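Phosphatidylinositol transfer protein SFH5 (Saccharomyces cerevisiae, PDB 6W32) binds and transfers phosphatidylinositol between membranes, regulates plasma-membrane phosphatidylinositol 4,5-bisphosphate homeostasis, and binds heme b, possibly serving in responses to organic oxidants. Local coordinates at residues 98-103 against 293-298. Numbering follows the deposited sequence.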
loop_
_atom_site.group_PDB
_atom_site.type_symbol
_atom_site.label_atom_id
_atom_site.label_comp_id
_atom_site.label_asym_id
_atom_site.label_seq_id
_atom_site.Cartn_x
_atom_site.Cartn_y
_atom_site.Cartn_z
ATOM N N GLU A 98 -1.883 17.111 -2.808
ATOM C CA GLU A 98 -2.870 17.712 -1.934
ATOM C C GLU A 98 -2.934 17.001 -0.588
ATOM O O GLU A 98 -2.525 17.561 0.429
ATOM C CB GLU A 98 -4.203 17.760 -2.669
ATOM C CG GLU A 98 -3.975 18.194 -4.134
ATOM C CD GLU A 98 -5.182 18.895 -4.774
ATOM O OE1 GLU A 98 -5.010 20.051 -5.263
ATOM O OE2 GLU A 98 -6.289 18.290 -4.812
ATOM N N PHE A 99 -3.380 15.764 -0.555
ATOM C CA PHE A 99 -3.048 14.868 0.546
ATOM C C PHE A 99 -1.527 14.879 0.651
ATOM O O PHE A 99 -0.863 15.201 -0.335
ATOM C CB PHE A 99 -3.580 13.467 0.217
ATOM C CG PHE A 99 -3.911 12.642 1.404
ATOM C CD1 PHE A 99 -5.232 12.426 1.761
ATOM C CD2 PHE A 99 -2.898 12.048 2.150
ATOM C CE1 PHE A 99 -5.545 11.667 2.849
ATOM C CE2 PHE A 99 -3.198 11.294 3.238
ATOM C CZ PHE A 99 -4.534 11.093 3.586
ATOM N N ASN A 100 -0.908 14.508 1.764
ATOM C CA ASN A 100 0.541 14.294 1.703
ATOM C C ASN A 100 0.900 12.883 2.162
ATOM O O ASN A 100 1.213 12.668 3.345
ATOM C CB ASN A 100 1.266 15.353 2.527
ATOM C CG ASN A 100 2.688 15.568 2.085
ATOM O OD1 ASN A 100 3.333 14.667 1.537
ATOM N ND2 ASN A 100 3.195 16.776 2.321
ATOM N N PRO A 101 0.886 11.884 1.274
ATOM C CA PRO A 101 1.149 10.514 1.764
ATOM C C PRO A 101 2.536 10.368 2.368
ATOM O O PRO A 101 2.673 9.747 3.429
ATOM C CB PRO A 101 0.968 9.617 0.526
ATOM C CG PRO A 101 0.684 10.558 -0.631
ATOM C CD PRO A 101 0.946 11.983 -0.190
ATOM N N LEU A 102 3.569 10.941 1.746
ATOM C CA LEU A 102 4.905 10.834 2.324
ATOM C C LEU A 102 4.914 11.360 3.743
ATOM O O LEU A 102 5.564 10.787 4.625
ATOM C CB LEU A 102 5.919 11.611 1.490
ATOM C CG LEU A 102 6.507 10.936 0.263
ATOM C CD1 LEU A 102 7.807 11.635 -0.131
ATOM C CD2 LEU A 102 6.721 9.461 0.542
ATOM N N SER A 103 4.181 12.451 3.988
ATOM C CA SER A 103 4.227 13.108 5.292
ATOM C C SER A 103 3.458 12.318 6.341
ATOM O O SER A 103 3.894 12.247 7.490
ATOM C CB SER A 103 3.689 14.540 5.191
ATOM O OG SER A 103 3.058 14.920 6.401
ATOM N N TYR A 293 14.219 14.211 -0.103
ATOM C CA TYR A 293 14.279 15.444 -0.865
ATOM C C TYR A 293 12.920 16.146 -0.917
ATOM O O TYR A 293 12.788 17.295 -0.503
ATOM C CB TYR A 293 14.800 15.080 -2.257
ATOM C CG TYR A 293 15.053 16.231 -3.191
ATOM C CD1 TYR A 293 16.351 16.609 -3.533
ATOM C CD2 TYR A 293 13.995 16.920 -3.767
ATOM C CE1 TYR A 293 16.581 17.666 -4.403
ATOM C CE2 TYR A 293 14.211 17.959 -4.640
ATOM C CZ TYR A 293 15.497 18.335 -4.953
ATOM O OH TYR A 293 15.670 19.380 -5.828
ATOM N N ILE A 294 11.888 15.455 -1.404
ATOM C CA ILE A 294 10.569 16.077 -1.529
ATOM C C ILE A 294 10.094 16.602 -0.189
ATOM O O ILE A 294 9.489 17.681 -0.101
ATOM C CB ILE A 294 9.565 15.073 -2.118
ATOM C CG1 ILE A 294 9.773 15.033 -3.603
ATOM C CG2 ILE A 294 8.125 15.522 -1.862
ATOM C CD1 ILE A 294 9.728 16.433 -4.195
ATOM N N LEU A 295 10.361 15.840 0.877
ATOM C CA LEU A 295 9.815 16.181 2.180
ATOM C C LEU A 295 10.533 17.385 2.784
ATOM O O LEU A 295 9.880 18.297 3.314
ATOM C CB LEU A 295 9.883 14.969 3.105
ATOM C CG LEU A 295 8.547 14.263 3.273
ATOM C CD1 LEU A 295 8.582 13.460 4.517
ATOM C CD2 LEU A 295 7.396 15.243 3.330
ATOM N N GLN A 296 11.872 17.428 2.687
ATOM C CA GLN A 296 12.595 18.539 3.299
ATOM C C GLN A 296 12.470 19.815 2.462
ATOM O O GLN A 296 12.269 20.907 3.017
ATOM C CB GLN A 296 14.064 18.159 3.571
ATOM C CG GLN A 296 14.836 17.433 2.480
ATOM C CD GLN A 296 16.127 16.739 2.992
ATOM O OE1 GLN A 296 16.317 16.542 4.202
ATOM N NE2 GLN A 296 17.022 16.384 2.055
ATOM N N LYS A 297 12.533 19.699 1.133
ATOM C CA LYS A 297 12.221 20.841 0.275
ATOM C C LYS A 297 10.814 21.378 0.510
ATOM O O LYS A 297 10.559 22.555 0.257
ATOM C CB LYS A 297 12.407 20.450 -1.193
ATOM C CG LYS A 297 12.146 21.561 -2.146
ATOM C CD LYS A 297 11.520 21.079 -3.431
ATOM C CE LYS A 297 12.610 20.831 -4.443
ATOM N NZ LYS A 297 12.209 21.187 -5.822
ATOM N N GLN A 298 9.900 20.547 1.007
ATOM C CA GLN A 298 8.560 21.029 1.317
ATOM C C GLN A 298 8.568 21.945 2.529
ATOM O O GLN A 298 7.716 22.832 2.632
ATOM C CB GLN A 298 7.621 19.857 1.594
ATOM C CG GLN A 298 6.898 19.255 0.411
ATOM C CD GLN A 298 6.070 18.055 0.851
ATOM O OE1 GLN A 298 5.821 17.888 2.046
ATOM N NE2 GLN A 298 5.647 17.210 -0.099
#
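A small contact, part amide hydrogen bond and part apolar packing, joins Asn100 and Leu102, at and just after the N-cap of helix 101-106, to Leu295 and Gln298 of the last helix, 289-298, away from the heme site. It links that helix to the turn that follows helix 82-98. The amide of Asn100 serves both sides. Asn100 OD1 accepts a weak capping bond from Ser103 N (3.4 Å). Asn100 ND2 donates to Gln298 OE1 at 2.9 Å, and the bond is fairly straight. The acceptor lies nearly in the amide plane of Asn100, but the two amides are turned 58° apart, and ND2 stands tilted from the carbonyl plane of Gln298. Gln298, extended beyond CG (chi2 177°), is long enough to span the gap. Beside this bond, Leu295 CG packs on Leu102 CB at 4.1 Å, and Leu295 CD2 lies 4.2 Å from Ser103 CB. Leu102 CD1 reaches Ile294 CG2 at 4.3 Å, branched apolar side chains suiting this partly buried seam. Ser103 OG is hydrogen-bonded to Glu108 OE2, outside this contact. Asparagine suits the cap because one amide can accept from the helix and donate outward; held at both ends, it is probably restrained in rotation, though the capping bond is weak.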